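Local coordinates for spermidine N(1)-acetyltransferase (Thermoplasma acidophilum, PDB 3NE7), which transfers the acetyl group of acetyl-coenzyme A to polyamines such as spermidine, releasing coenzyme A and the acetylated amine and so limiting polyamine toxicity, at residues M1-R6 against K101-T106; V19-W24 against W40-Y45; N60-F65 against E79-A84; Y126-N131 against D149-I154. One frame throughout, in Å; residues are numbered along the deposited sequence.

All four contacts belong to one GNAT fold that binds coenzyme A. Interactions 1 and 4 both touch the cofactor, from opposite sides of the chain's centre, and their own centres are 26 Å apart. Lys102 and Gly104 of interaction 1 bind its pyrophosphate through their backbone N atoms, and Asn131 in interaction 4 binds its pantetheine arm. Interactions 1, 3 and 4 all reach the same mixed sheet. Strand 3-7 of interaction 1 lies next to strand 63-70 of interaction 3, and the nearest atoms of these two contacts are about 4 Å apart. Interaction 2 is a helix pair, with the side chain of Trp24 about 7 Å from coenzyme A.

Interaction 1 of 4, residues M1-R6 against K101-T106. With COA (coenzyme A), chain C.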
# COMPACT_ATOMS: atom_id res chain seq x y z
N MSE A 1 -17.86 -13.27 3.41
CA MSE A 1 -16.64 -13.16 4.27
C MSE A 1 -16.62 -11.85 5.06
O MSE A 1 -17.13 -10.81 4.62
CB MSE A 1 -15.35 -13.26 3.42
CG MSE A 1 -15.30 -12.31 2.22
SE MSE A 1 -13.49 -11.71 1.63
CE MSE A 1 -14.10 -10.33 0.32
N SER A 2 -16.01 -11.92 6.24
CA SER A 2 -15.91 -10.79 7.14
C SER A 2 -14.52 -10.11 7.05
O SER A 2 -13.52 -10.64 7.54
CB SER A 2 -16.17 -11.26 8.56
OG SER A 2 -16.18 -10.16 9.44
N ILE A 3 -14.51 -8.92 6.44
CA ILE A 3 -13.27 -8.16 6.19
C ILE A 3 -13.21 -6.93 7.10
O ILE A 3 -14.09 -6.07 7.02
CB ILE A 3 -13.15 -7.71 4.70
CG1 ILE A 3 -14.56 -7.49 4.06
CG2 ILE A 3 -12.34 -8.74 3.93
CD1 ILE A 3 -14.61 -6.74 2.67
N GLU A 4 -12.18 -6.87 7.96
CA GLU A 4 -12.02 -5.77 8.91
C GLU A 4 -10.78 -4.94 8.54
O GLU A 4 -9.74 -5.51 8.17
CB GLU A 4 -11.87 -6.28 10.35
CG GLU A 4 -12.88 -7.35 10.79
CD GLU A 4 -14.08 -6.78 11.59
OE1 GLU A 4 -13.90 -6.46 12.80
OE2 GLU A 4 -15.20 -6.70 11.01
N ILE A 5 -10.89 -3.61 8.65
CA ILE A 5 -9.79 -2.68 8.44
C ILE A 5 -9.38 -2.00 9.75
O ILE A 5 -10.20 -1.38 10.41
CB ILE A 5 -10.13 -1.50 7.48
CG1 ILE A 5 -10.77 -1.96 6.17
CG2 ILE A 5 -8.90 -0.64 7.28
CD1 ILE A 5 -10.03 -2.98 5.39
N ARG A 6 -8.09 -2.05 10.07
CA ARG A 6 -7.54 -1.34 11.23
C ARG A 6 -6.03 -1.16 11.13
O ARG A 6 -5.34 -1.83 10.35
CB ARG A 6 -7.84 -2.11 12.52
CG ARG A 6 -7.22 -3.49 12.57
CD ARG A 6 -7.40 -4.20 13.91
NE ARG A 6 -6.81 -5.54 13.85
CZ ARG A 6 -7.49 -6.68 13.61
NH1 ARG A 6 -6.83 -7.84 13.56
NH2 ARG A 6 -8.82 -6.68 13.43
N LYS A 101 -12.03 -7.90 -5.46
CA LYS A 101 -13.24 -8.01 -4.64
C LYS A 101 -13.47 -6.72 -3.87
O LYS A 101 -14.24 -6.70 -2.92
CB LYS A 101 -13.13 -9.20 -3.70
CG LYS A 101 -12.87 -10.55 -4.42
CD LYS A 101 -12.32 -11.64 -3.49
CE LYS A 101 -11.76 -12.87 -4.25
NZ LYS A 101 -12.83 -13.85 -4.76
N LYS A 102 -12.81 -5.65 -4.31
CA LYS A 102 -12.96 -4.30 -3.73
C LYS A 102 -12.34 -4.14 -2.36
O LYS A 102 -12.63 -3.18 -1.65
CB LYS A 102 -14.42 -3.84 -3.76
CG LYS A 102 -14.92 -3.63 -5.18
CD LYS A 102 -16.38 -3.36 -5.25
CE LYS A 102 -16.91 -3.64 -6.66
NZ LYS A 102 -15.86 -3.22 -7.63
N ILE A 103 -11.48 -5.05 -1.97
CA ILE A 103 -10.78 -4.89 -0.69
C ILE A 103 -9.76 -3.75 -0.78
O ILE A 103 -9.60 -2.96 0.16
CB ILE A 103 -10.12 -6.20 -0.24
CG1 ILE A 103 -11.22 -7.27 0.02
CG2 ILE A 103 -9.25 -5.96 1.03
CD1 ILE A 103 -10.75 -8.70 0.18
N GLY A 104 -9.11 -3.61 -1.93
CA GLY A 104 -8.18 -2.52 -2.11
C GLY A 104 -8.86 -1.17 -2.18
O GLY A 104 -8.33 -0.17 -1.68
N LYS A 105 -10.02 -1.13 -2.81
CA LYS A 105 -10.81 0.09 -2.85
C LYS A 105 -11.16 0.50 -1.44
O LYS A 105 -11.04 1.66 -1.09
CB LYS A 105 -12.07 -0.12 -3.69
CG LYS A 105 -12.88 1.15 -3.97
CD LYS A 105 -14.19 0.79 -4.69
CE LYS A 105 -14.78 2.00 -5.43
NZ LYS A 105 -13.99 2.30 -6.68
N THR A 106 -11.56 -0.49 -0.64
CA THR A 106 -11.93 -0.27 0.77
C THR A 106 -10.73 0.22 1.60
O THR A 106 -10.84 1.17 2.34
CB THR A 106 -12.55 -1.57 1.35
OG1 THR A 106 -13.72 -1.91 0.56
CG2 THR A 106 -12.97 -1.41 2.78
N1A COA C . -6.36 -8.88 -12.52
C2A COA C . -6.46 -7.80 -13.34
N3A COA C . -6.93 -6.60 -12.90
C4A COA C . -7.31 -6.46 -11.60
C5A COA C . -7.21 -7.63 -10.71
C6A COA C . -6.74 -8.82 -11.21
N6A COA C . -6.64 -9.90 -10.41
N7A COA C . -7.63 -7.23 -9.50
C8A COA C . -7.98 -5.93 -9.60
N9A COA C . -7.80 -5.45 -10.84
C1B COA C . -8.03 -4.05 -11.25
C2B COA C . -8.87 -3.89 -12.51
O2B COA C . -8.53 -2.65 -13.16
C3B COA C . -10.27 -3.94 -11.90
O3B COA C . -11.30 -3.37 -12.64
P3B COA C . -12.21 -4.26 -13.63
O7A COA C . -13.37 -4.81 -12.81
O8A COA C . -11.32 -5.29 -14.24
O9A COA C . -12.64 -3.21 -14.59
C4B COA C . -10.11 -3.23 -10.57
O4B COA C . -8.73 -3.36 -10.21
C5B COA C . -11.00 -3.84 -9.49
O5B COA C . -10.94 -2.99 -8.33
P1A COA C . -10.90 -3.56 -6.87
O1A COA C . -11.65 -4.87 -6.78
O2A COA C . -11.30 -2.41 -6.03
O3A COA C . -9.32 -3.84 -6.73
P2A COA C . -8.55 -4.67 -5.59
O4A COA C . -7.94 -5.90 -6.27
O5A COA C . -9.45 -4.89 -4.38
O6A COA C . -7.30 -3.74 -5.20
CBP COA C . -5.00 -3.63 -6.01
CCP COA C . -6.43 -3.24 -6.25
CDP COA C . -4.07 -2.91 -7.01
CEP COA C . -4.63 -3.20 -4.62
CAP COA C . -4.89 -5.16 -6.01
OAP COA C . -5.42 -5.67 -7.24
C9P COA C . -3.45 -5.60 -5.79
O9P COA C . -3.03 -5.78 -4.65
N8P COA C . -2.67 -5.74 -6.85
C7P COA C . -1.26 -6.16 -6.86
C6P COA C . -0.33 -5.10 -6.24
C5P COA C . -0.40 -3.75 -6.93
O5P COA C . -0.43 -3.66 -8.16
N4P COA C . -0.43 -2.72 -6.09
C3P COA C . -0.56 -1.27 -6.28
C2P COA C . 0.65 -0.75 -7.04
S1P COA C . 2.14 -0.91 -6.04
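Ile103 has CG1 anti to its carbonyl carbon (chi1 -64°) and CD1 extended beyond it (chi2 167°). This carries CD1 toward the first strand of the GNAT fold. Just ahead of that strand, the extended chain of selenomethionine Met1 meets Ile103 tip to tip. Met1 CE lies 3.7 Å from Ile103 CD1, although Met1 is poorly ordered. Ile3 CG2 touches Ile103 CD1 as well, at 4.1 Å. One turn on, Thr106 turns CG2 toward Ile5 CG1. The contact is apolar packing of edge strand 3-7 on the start of helix 103-117. Ile103 and Ile5 also touch Ala68 of the neighbouring strand. The other side of this helix start is the pyrophosphate-binding loop of the family. Lys102 N donates to COA O1A at 2.8 Å, and Gly104 N donates to COA O5A at 2.8 Å with an angle of 159°. Lys102 is the N-cap. Thr106 OG1 donates to Lys102 O at 2.8 Å. Thr106 N reaches the same oxygen from the opposite face of its plane.

Interaction 2 of 4, residues V19-W24 against W40-Y45. With SO4 (sulfate ion), chain F.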
# COMPACT_ATOMS: atom_id res chain seq x y z
N VAL A 19 2.58 -11.53 3.14
CA VAL A 19 1.65 -10.96 2.17
C VAL A 19 2.40 -10.08 1.16
O VAL A 19 2.14 -10.16 -0.05
CB VAL A 19 0.54 -10.14 2.88
CG1 VAL A 19 -0.30 -9.32 1.88
CG2 VAL A 19 -0.35 -11.07 3.75
N ALA A 20 3.31 -9.25 1.65
CA ALA A 20 4.10 -8.38 0.78
C ALA A 20 4.84 -9.23 -0.21
O ALA A 20 4.82 -8.97 -1.39
CB ALA A 20 5.09 -7.53 1.57
N ARG A 21 5.51 -10.26 0.28
CA ARG A 21 6.27 -11.14 -0.59
C ARG A 21 5.34 -11.80 -1.64
O ARG A 21 5.65 -11.78 -2.84
CB ARG A 21 7.01 -12.18 0.24
CG ARG A 21 7.45 -13.40 -0.57
CD ARG A 21 8.33 -14.39 0.23
NE ARG A 21 9.73 -13.98 0.21
CZ ARG A 21 10.38 -13.38 1.21
NH1 ARG A 21 11.68 -13.04 1.05
NH2 ARG A 21 9.77 -13.13 2.38
N GLU A 22 4.20 -12.35 -1.22
CA GLU A 22 3.34 -13.07 -2.17
C GLU A 22 2.75 -12.11 -3.23
O GLU A 22 2.73 -12.42 -4.40
CB GLU A 22 2.28 -13.91 -1.44
CG GLU A 22 1.21 -14.48 -2.35
CD GLU A 22 0.22 -15.43 -1.65
OE1 GLU A 22 0.22 -15.51 -0.39
OE2 GLU A 22 -0.55 -16.10 -2.38
N SER A 23 2.34 -10.91 -2.82
CA SER A 23 1.78 -9.93 -3.74
C SER A 23 2.85 -9.44 -4.71
O SER A 23 2.63 -9.37 -5.92
CB SER A 23 1.16 -8.79 -2.96
OG SER A 23 0.31 -7.98 -3.75
N TRP A 24 4.02 -9.13 -4.21
CA TRP A 24 5.13 -8.70 -5.08
C TRP A 24 5.46 -9.72 -6.18
O TRP A 24 5.64 -9.36 -7.34
CB TRP A 24 6.39 -8.44 -4.24
CG TRP A 24 6.61 -7.00 -3.93
CD1 TRP A 24 5.94 -6.25 -3.02
CD2 TRP A 24 7.58 -6.13 -4.54
NE1 TRP A 24 6.43 -4.96 -3.02
CE2 TRP A 24 7.44 -4.86 -3.95
CE3 TRP A 24 8.56 -6.32 -5.52
CZ2 TRP A 24 8.23 -3.77 -4.31
CZ3 TRP A 24 9.36 -5.24 -5.89
CH2 TRP A 24 9.20 -3.97 -5.27
N TRP A 40 14.69 -7.19 -2.77
CA TRP A 40 13.96 -5.99 -2.40
C TRP A 40 13.16 -6.24 -1.10
O TRP A 40 13.24 -5.44 -0.15
CB TRP A 40 13.07 -5.51 -3.55
CG TRP A 40 12.54 -4.14 -3.32
CD1 TRP A 40 11.37 -3.80 -2.72
CD2 TRP A 40 13.18 -2.91 -3.68
NE1 TRP A 40 11.22 -2.43 -2.69
CE2 TRP A 40 12.33 -1.86 -3.26
CE3 TRP A 40 14.39 -2.59 -4.32
CZ2 TRP A 40 12.65 -0.51 -3.46
CZ3 TRP A 40 14.72 -1.24 -4.52
CH2 TRP A 40 13.85 -0.22 -4.09
N ILE A 41 12.42 -7.35 -1.06
CA ILE A 41 11.63 -7.73 0.13
C ILE A 41 12.56 -7.83 1.35
O ILE A 41 12.24 -7.31 2.41
CB ILE A 41 10.83 -9.04 -0.05
CG1 ILE A 41 9.71 -8.88 -1.11
CG2 ILE A 41 10.24 -9.52 1.30
CD1 ILE A 41 8.47 -8.07 -0.62
N ARG A 42 13.72 -8.44 1.20
CA ARG A 42 14.63 -8.59 2.34
C ARG A 42 15.31 -7.28 2.78
O ARG A 42 15.52 -7.07 3.99
CB ARG A 42 15.62 -9.72 2.10
CG ARG A 42 14.92 -11.10 2.20
CD ARG A 42 15.90 -12.28 2.28
NE ARG A 42 16.30 -12.71 0.94
CZ ARG A 42 17.48 -12.45 0.37
NH1 ARG A 42 18.43 -11.78 1.03
NH2 ARG A 42 17.72 -12.87 -0.87
N GLU A 43 15.54 -6.38 1.83
CA GLU A 43 16.14 -5.07 2.16
C GLU A 43 15.15 -3.98 2.57
O GLU A 43 15.41 -3.26 3.52
CB GLU A 43 17.04 -4.59 1.01
CG GLU A 43 18.23 -5.55 0.83
CD GLU A 43 19.34 -5.01 -0.06
OE1 GLU A 43 19.11 -4.94 -1.29
OE2 GLU A 43 20.44 -4.71 0.47
N LYS A 44 14.04 -3.86 1.86
CA LYS A 44 13.07 -2.82 2.15
C LYS A 44 12.02 -3.26 3.16
O LYS A 44 11.67 -2.49 4.05
CB LYS A 44 12.37 -2.30 0.87
CG LYS A 44 13.29 -1.69 -0.18
CD LYS A 44 14.52 -0.93 0.39
CE LYS A 44 15.55 -0.65 -0.68
NZ LYS A 44 16.58 0.30 -0.17
N TYR A 45 11.52 -4.50 3.05
CA TYR A 45 10.50 -5.01 3.96
C TYR A 45 11.14 -5.78 5.13
O TYR A 45 10.64 -6.84 5.54
CB TYR A 45 9.47 -5.87 3.18
CG TYR A 45 8.64 -5.08 2.14
CD1 TYR A 45 7.26 -4.98 2.24
CD2 TYR A 45 9.25 -4.45 1.06
CE1 TYR A 45 6.50 -4.25 1.27
CE2 TYR A 45 8.52 -3.73 0.11
CZ TYR A 45 7.15 -3.63 0.22
OH TYR A 45 6.47 -2.90 -0.74
S SO4 F . 8.72 -0.06 -1.89
O1 SO4 F . 9.90 -0.49 -1.16
O2 SO4 F . 9.20 0.35 -3.18
O3 SO4 F . 7.69 -1.13 -1.97
O4 SO4 F . 8.07 1.04 -1.19
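Trp40 opens the second segment and lays the five-membered part of its indole against the six-membered ring of Trp24. The planes are 23° apart but slid past each other, so the overlap is slight. The closest atoms are Trp40 CD1 and Trp24 CH2, at 3.4 Å. Trp40 NE1 donates at the ring edge to sulfate O1 at 2.8 Å.

Ile41 comes next and uses both branches. Its CD1 sits over the five-membered ring of Trp24, 4.2 Å from the centroid, as a CH-pi contact. With CG2 anti to the backbone N, this methyl covers one face of the Arg21 guanidinium. Arg42 meets the edge of that guanidinium through CG, 3.9 Å from Arg21 NH1.

Tyr45 ends the segment. Its CD1 is 3.4 Å from Ala20 CB, and its OH accepts a hydrogen bond from Trp24 NE1 at 3.1 Å, tilted out of the indole plane. The same OH donates to sulfate O3, but over a distance so short that its exact length is doubtful. Trp24, Trp40 and Tyr45 thus form an aromatic cluster with a sulfate, probably from the crystallisation liquor, at its margin.

Helices 13-27 and 34-44 of the GNAT fold pack roughly antiparallel, 144° between directions. Strand 86-94 lies beside them, with Arg91 at Tyr45 and Tyr93, an acetyl-CoA-binding residue, at Trp24; Ser23 touches coenzyme A, and Phe77 of strand 73-83 touches Ala20.

Interaction 3 of 4, residues N60-F65 against E79-A84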
# COMPACT_ATOMS: atom_id res chain seq x y z
N ASN A 60 0.48 7.96 15.57
CA ASN A 60 -0.11 9.01 14.75
C ASN A 60 0.90 10.06 14.29
O ASN A 60 0.63 11.27 14.32
CB ASN A 60 -1.28 9.66 15.51
CG ASN A 60 -2.47 8.74 15.58
OD1 ASN A 60 -2.93 8.22 14.55
ND2 ASN A 60 -2.99 8.54 16.78
N LEU A 61 2.06 9.59 13.86
CA LEU A 61 3.09 10.49 13.33
C LEU A 61 2.96 10.54 11.79
O LEU A 61 1.89 10.86 11.29
CB LEU A 61 4.48 10.07 13.80
CG LEU A 61 4.69 10.15 15.31
CD1 LEU A 61 6.06 9.59 15.68
CD2 LEU A 61 4.58 11.58 15.82
N ASP A 62 4.04 10.24 11.07
CA ASP A 62 4.13 10.54 9.64
C ASP A 62 3.84 9.31 8.77
O ASP A 62 4.03 9.34 7.58
CB ASP A 62 5.54 11.09 9.34
CG ASP A 62 6.64 10.06 9.60
OD1 ASP A 62 6.48 9.23 10.55
OD2 ASP A 62 7.67 10.07 8.86
N ILE A 63 3.41 8.22 9.38
CA ILE A 63 3.03 7.04 8.64
C ILE A 63 1.59 6.64 9.05
O ILE A 63 1.20 6.78 10.21
CB ILE A 63 3.99 5.87 8.92
CG1 ILE A 63 5.42 6.19 8.46
CG2 ILE A 63 3.47 4.59 8.24
CD1 ILE A 63 5.69 6.10 6.98
N LEU A 64 0.81 6.18 8.09
CA LEU A 64 -0.46 5.51 8.36
C LEU A 64 -0.35 4.12 7.74
O LEU A 64 -0.09 4.03 6.55
CB LEU A 64 -1.64 6.23 7.69
CG LEU A 64 -2.98 5.52 7.97
CD1 LEU A 64 -3.37 5.60 9.45
CD2 LEU A 64 -4.07 6.07 7.09
N PHE A 65 -0.57 3.07 8.53
CA PHE A 65 -0.32 1.71 8.08
C PHE A 65 -1.51 0.82 8.46
O PHE A 65 -1.70 0.50 9.62
CB PHE A 65 0.96 1.21 8.73
CG PHE A 65 1.74 0.21 7.91
CD1 PHE A 65 1.15 -0.54 6.88
CD2 PHE A 65 3.08 0.02 8.17
CE1 PHE A 65 1.89 -1.44 6.14
CE2 PHE A 65 3.84 -0.88 7.43
CZ PHE A 65 3.25 -1.61 6.42
N GLU A 79 -0.16 1.56 3.06
CA GLU A 79 0.72 2.37 3.83
C GLU A 79 0.92 3.71 3.18
O GLU A 79 1.26 3.79 2.00
CB GLU A 79 2.08 1.69 3.99
CG GLU A 79 3.03 2.42 4.92
CD GLU A 79 4.43 1.80 4.97
OE1 GLU A 79 4.70 0.83 4.20
OE2 GLU A 79 5.27 2.27 5.79
N LEU A 80 0.72 4.76 3.97
CA LEU A 80 0.86 6.14 3.55
C LEU A 80 1.94 6.84 4.38
O LEU A 80 2.17 6.51 5.55
CB LEU A 80 -0.48 6.89 3.74
CG LEU A 80 -1.54 6.69 2.64
CD1 LEU A 80 -2.11 5.32 2.63
CD2 LEU A 80 -2.65 7.68 2.88
N LYS A 81 2.59 7.81 3.72
CA LYS A 81 3.61 8.63 4.30
C LYS A 81 3.08 10.04 4.17
O LYS A 81 2.66 10.45 3.07
CB LYS A 81 4.93 8.48 3.54
CG LYS A 81 6.10 9.17 4.23
CD LYS A 81 7.42 8.66 3.70
CE LYS A 81 8.54 9.00 4.59
NZ LYS A 81 9.81 9.00 3.81
N ILE A 82 3.08 10.78 5.27
CA ILE A 82 2.56 12.13 5.30
C ILE A 82 3.74 13.05 5.49
O ILE A 82 4.52 12.84 6.38
CB ILE A 82 1.65 12.40 6.54
CG1 ILE A 82 0.49 11.39 6.73
CG2 ILE A 82 1.06 13.80 6.45
CD1 ILE A 82 0.53 10.07 5.94
N ILE A 83 3.84 14.06 4.65
CA ILE A 83 4.78 15.16 4.85
C ILE A 83 3.98 16.45 4.65
O ILE A 83 3.38 16.65 3.59
CB ILE A 83 5.93 15.14 3.81
CG1 ILE A 83 6.66 13.77 3.84
CG2 ILE A 83 6.91 16.33 4.09
CD1 ILE A 83 7.74 13.55 2.71
N ALA A 84 3.98 17.32 5.66
CA ALA A 84 3.19 18.55 5.60
C ALA A 84 1.72 18.12 5.49
O ALA A 84 1.29 17.24 6.22
CB ALA A 84 3.62 19.42 4.39
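Phe65 and Glu79 lie stacked on one face of the beta hairpin formed by strands 63-70 and 73-83, within the central sheet of the GNAT fold. The Phe65 ring and the Glu79 carboxylate planes are 7° apart. Glu79 CG sits over the ring, 3.9 Å from the Phe65 centroid. Glu79 has CG anti to the backbone N (chi1 -174°) and an extended chain, which slides the carboxylate across the ring toward its rim. Glu79 OE1 comes within 3.6 Å of Phe65 CZ. It also forms a salt bridge with Arg91, so a charged end is held against an aromatic face in a buried site.

Ile63 shares this face. Its CG2 lies 3.8 Å from Glu79 OE2, and its CD1 meets Lys81 CG at 4.1 Å. The residues of this face look toward helix 47-58, where Arg56 forms a salt bridge with Asp62 OD2. Leu64 and Leu80 project from the other face, toward Met115 of helix 103-117, and meet through their CB atoms.

The backbones are antiparallel. Ile63-Lys81 and Phe65-Glu79 are non-hydrogen-bonded pairs, and Leu64-Leu80 between them is a hydrogen-bonded pair. Leu64 N donates to Leu80 O at 2.9 Å, and Leu80 N donates back to Leu64 O at 2.8 Å. Just before strand 63-70 begins, Asp62 O accepts from Ile82 N at 2.9 Å, the donor lying above the carbonyl plane.

Interaction 4 of 4, residues Y126-N131 against D149-I154; sequences YVHRQN and DGSDFI. With COA (coenzyme A), chain C; BME (beta-mercaptoethanol), chain D.
The Tyr126 ring has Ile154 CG1 over one face, 4.2 Å from its centroid. Asp149 OD2 and Asp152 OD2 lie at its edge, with Asp149 OD2 3.5 Å from Tyr126 CE1. Both carboxylates are turned steeply to the ring. Tyr126 and Ile154 run side by side. Ser151 O lies over the centre of one face of the His128 imidazole, while Ser151 CB is 3.5 Å from His128 NE2. The Phe153 ring meets Arg129 CB obliquely at 3.6 Å, and any cation-pi attraction to that arginine is weak.

Behind these groups are two antiparallel strands of the GNAT sheet. Val127 and Phe153 form the hydrogen-bonded pair, with Val127 N to Phe153 O at 3.0 Å. A type II' turn, Asp149 to Asp152, leads into strand 152-158. Arg129 turns back toward it: CG sits between the backbone N and the carbonyl carbon (chi1 76°), and the chain bends at chi3. Its backbone N gives Ser151 O a bond of 3.0 Å in the carbonyl plane, and NE adds a weak one. Arg129 NH2 reaches Gly150 O, also weakly.

A type I turn then delivers Asn131 to the N-cap of helix 132-139. There OD1 accepts from Gly134 N, while ND2 donates to COA O5P at 2.9 Å and 175°. The two ends of one amide thus cap the helix and hold the pantetheine arm, tying cofactor binding to this strand end.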
# COMPACT_ATOMS: atom_id res chain seq x y z
N TYR A 126 3.58 6.53 -6.78
CA TYR A 126 4.47 6.04 -7.86
C TYR A 126 4.04 4.64 -8.28
O TYR A 126 3.95 3.72 -7.46
CB TYR A 126 5.93 6.02 -7.38
CG TYR A 126 6.56 7.40 -7.24
CD1 TYR A 126 7.58 7.84 -8.13
CD2 TYR A 126 6.16 8.27 -6.23
CE1 TYR A 126 8.17 9.11 -7.99
CE2 TYR A 126 6.73 9.54 -6.07
CZ TYR A 126 7.73 9.96 -6.96
OH TYR A 126 8.27 11.21 -6.77
N VAL A 127 3.72 4.48 -9.56
CA VAL A 127 3.32 3.16 -10.03
C VAL A 127 4.13 2.83 -11.25
O VAL A 127 4.26 3.66 -12.14
CB VAL A 127 1.81 3.10 -10.34
CG1 VAL A 127 1.40 4.13 -11.42
CG2 VAL A 127 1.40 1.66 -10.71
N HIS A 128 4.69 1.63 -11.27
CA HIS A 128 5.45 1.14 -12.41
C HIS A 128 4.54 1.14 -13.65
O HIS A 128 3.43 0.64 -13.61
CB HIS A 128 6.01 -0.26 -12.15
CG HIS A 128 7.15 -0.62 -13.04
ND1 HIS A 128 6.98 -1.05 -14.34
CD2 HIS A 128 8.49 -0.62 -12.82
CE1 HIS A 128 8.16 -1.28 -14.89
NE2 HIS A 128 9.10 -1.01 -13.99
N ARG A 129 5.05 1.68 -14.75
CA ARG A 129 4.26 1.82 -15.99
C ARG A 129 3.75 0.50 -16.59
O ARG A 129 2.69 0.50 -17.22
CB ARG A 129 5.02 2.67 -17.03
CG ARG A 129 6.15 1.96 -17.77
CD ARG A 129 6.82 2.89 -18.79
NE ARG A 129 7.42 3.98 -18.05
CZ ARG A 129 7.67 5.22 -18.47
NH1 ARG A 129 7.39 5.61 -19.70
NH2 ARG A 129 8.23 6.07 -17.61
N GLN A 130 4.47 -0.61 -16.37
CA GLN A 130 4.05 -1.93 -16.84
C GLN A 130 3.10 -2.64 -15.86
O GLN A 130 2.60 -3.71 -16.17
CB GLN A 130 5.26 -2.81 -17.14
CG GLN A 130 5.94 -2.46 -18.49
CD GLN A 130 7.43 -2.75 -18.52
OE1 GLN A 130 8.24 -1.87 -18.82
NE2 GLN A 130 7.79 -3.98 -18.18
N ASN A 131 2.85 -2.08 -14.68
CA ASN A 131 1.89 -2.68 -13.77
C ASN A 131 0.46 -2.26 -14.08
O ASN A 131 -0.10 -1.35 -13.46
CB ASN A 131 2.25 -2.39 -12.32
CG ASN A 131 1.26 -2.96 -11.36
OD1 ASN A 131 0.38 -3.73 -11.74
ND2 ASN A 131 1.38 -2.57 -10.11
N ASP A 149 8.75 9.38 -13.71
CA ASP A 149 10.06 9.34 -13.05
C ASP A 149 10.60 7.94 -13.26
O ASP A 149 10.07 6.96 -12.72
CB ASP A 149 9.93 9.65 -11.55
CG ASP A 149 11.30 9.70 -10.81
OD1 ASP A 149 12.38 9.70 -11.44
OD2 ASP A 149 11.27 9.78 -9.57
N GLY A 150 11.64 7.83 -14.07
CA GLY A 150 12.19 6.54 -14.40
C GLY A 150 11.14 5.65 -15.03
O GLY A 150 10.43 6.06 -15.93
N SER A 151 11.02 4.44 -14.50
CA SER A 151 10.09 3.46 -14.99
C SER A 151 8.66 3.72 -14.50
O SER A 151 7.73 3.04 -14.92
CB SER A 151 10.56 2.06 -14.58
OG SER A 151 10.85 2.02 -13.19
N ASP A 152 8.46 4.72 -13.65
CA ASP A 152 7.17 4.91 -13.01
C ASP A 152 6.40 6.08 -13.57
O ASP A 152 6.99 7.04 -14.04
CB ASP A 152 7.35 5.20 -11.52
CG ASP A 152 7.97 4.05 -10.75
OD1 ASP A 152 7.78 2.86 -11.10
OD2 ASP A 152 8.63 4.35 -9.74
N PHE A 153 5.08 5.99 -13.48
CA PHE A 153 4.18 7.14 -13.60
C PHE A 153 3.95 7.73 -12.20
O PHE A 153 3.79 7.02 -11.23
CB PHE A 153 2.81 6.73 -14.13
CG PHE A 153 2.77 6.41 -15.60
CD1 PHE A 153 2.27 5.20 -16.05
CD2 PHE A 153 3.19 7.34 -16.54
CE1 PHE A 153 2.20 4.91 -17.38
CE2 PHE A 153 3.13 7.04 -17.88
CZ PHE A 153 2.64 5.82 -18.30
N ILE A 154 3.92 9.06 -12.14
CA ILE A 154 3.54 9.78 -10.93
C ILE A 154 2.10 10.23 -11.06
O ILE A 154 1.76 11.01 -11.96
CB ILE A 154 4.45 11.00 -10.69
CG1 ILE A 154 5.92 10.59 -10.69
CG2 ILE A 154 4.08 11.68 -9.38
CD1 ILE A 154 6.88 11.74 -10.52
N1A COA C . -6.36 -8.88 -12.52
C2A COA C . -6.46 -7.80 -13.34
N3A COA C . -6.93 -6.60 -12.90
C4A COA C . -7.31 -6.46 -11.60
C5A COA C . -7.21 -7.63 -10.71
C6A COA C . -6.74 -8.82 -11.21
N6A COA C . -6.64 -9.90 -10.41
N7A COA C . -7.63 -7.23 -9.50
C8A COA C . -7.98 -5.93 -9.60
N9A COA C . -7.80 -5.45 -10.84
C1B COA C . -8.03 -4.05 -11.25
C2B COA C . -8.87 -3.89 -12.51
O2B COA C . -8.53 -2.65 -13.16
C3B COA C . -10.27 -3.94 -11.90
O3B COA C . -11.30 -3.37 -12.64
P3B COA C . -12.21 -4.26 -13.63
O7A COA C . -13.37 -4.81 -12.81
O8A COA C . -11.32 -5.29 -14.24
O9A COA C . -12.64 -3.21 -14.59
C4B COA C . -10.11 -3.23 -10.57
O4B COA C . -8.73 -3.36 -10.21
C5B COA C . -11.00 -3.84 -9.49
O5B COA C . -10.94 -2.99 -8.33
P1A COA C . -10.90 -3.56 -6.87
O1A COA C . -11.65 -4.87 -6.78
O2A COA C . -11.30 -2.41 -6.03
O3A COA C . -9.32 -3.84 -6.73
P2A COA C . -8.55 -4.67 -5.59
O4A COA C . -7.94 -5.90 -6.27
O5A COA C . -9.45 -4.89 -4.38
O6A COA C . -7.30 -3.74 -5.20
CBP COA C . -5.00 -3.63 -6.01
CCP COA C . -6.43 -3.24 -6.25
CDP COA C . -4.07 -2.91 -7.01
CEP COA C . -4.63 -3.20 -4.62
CAP COA C . -4.89 -5.16 -6.01
OAP COA C . -5.42 -5.67 -7.24
C9P COA C . -3.45 -5.60 -5.79
O9P COA C . -3.03 -5.78 -4.65
N8P COA C . -2.67 -5.74 -6.85
C7P COA C . -1.26 -6.16 -6.86
C6P COA C . -0.33 -5.10 -6.24
C5P COA C . -0.40 -3.75 -6.93
O5P COA C . -0.43 -3.66 -8.16
N4P COA C . -0.43 -2.72 -6.09
C3P COA C . -0.56 -1.27 -6.28
C2P COA C . 0.65 -0.75 -7.04
S1P COA C . 2.14 -0.91 -6.04
C1 BME D . 2.39 2.77 -4.68
C2 BME D . 1.50 1.84 -3.90
O1 BME D . 1.80 2.86 -5.96
S2 BME D . 1.90 0.16 -4.40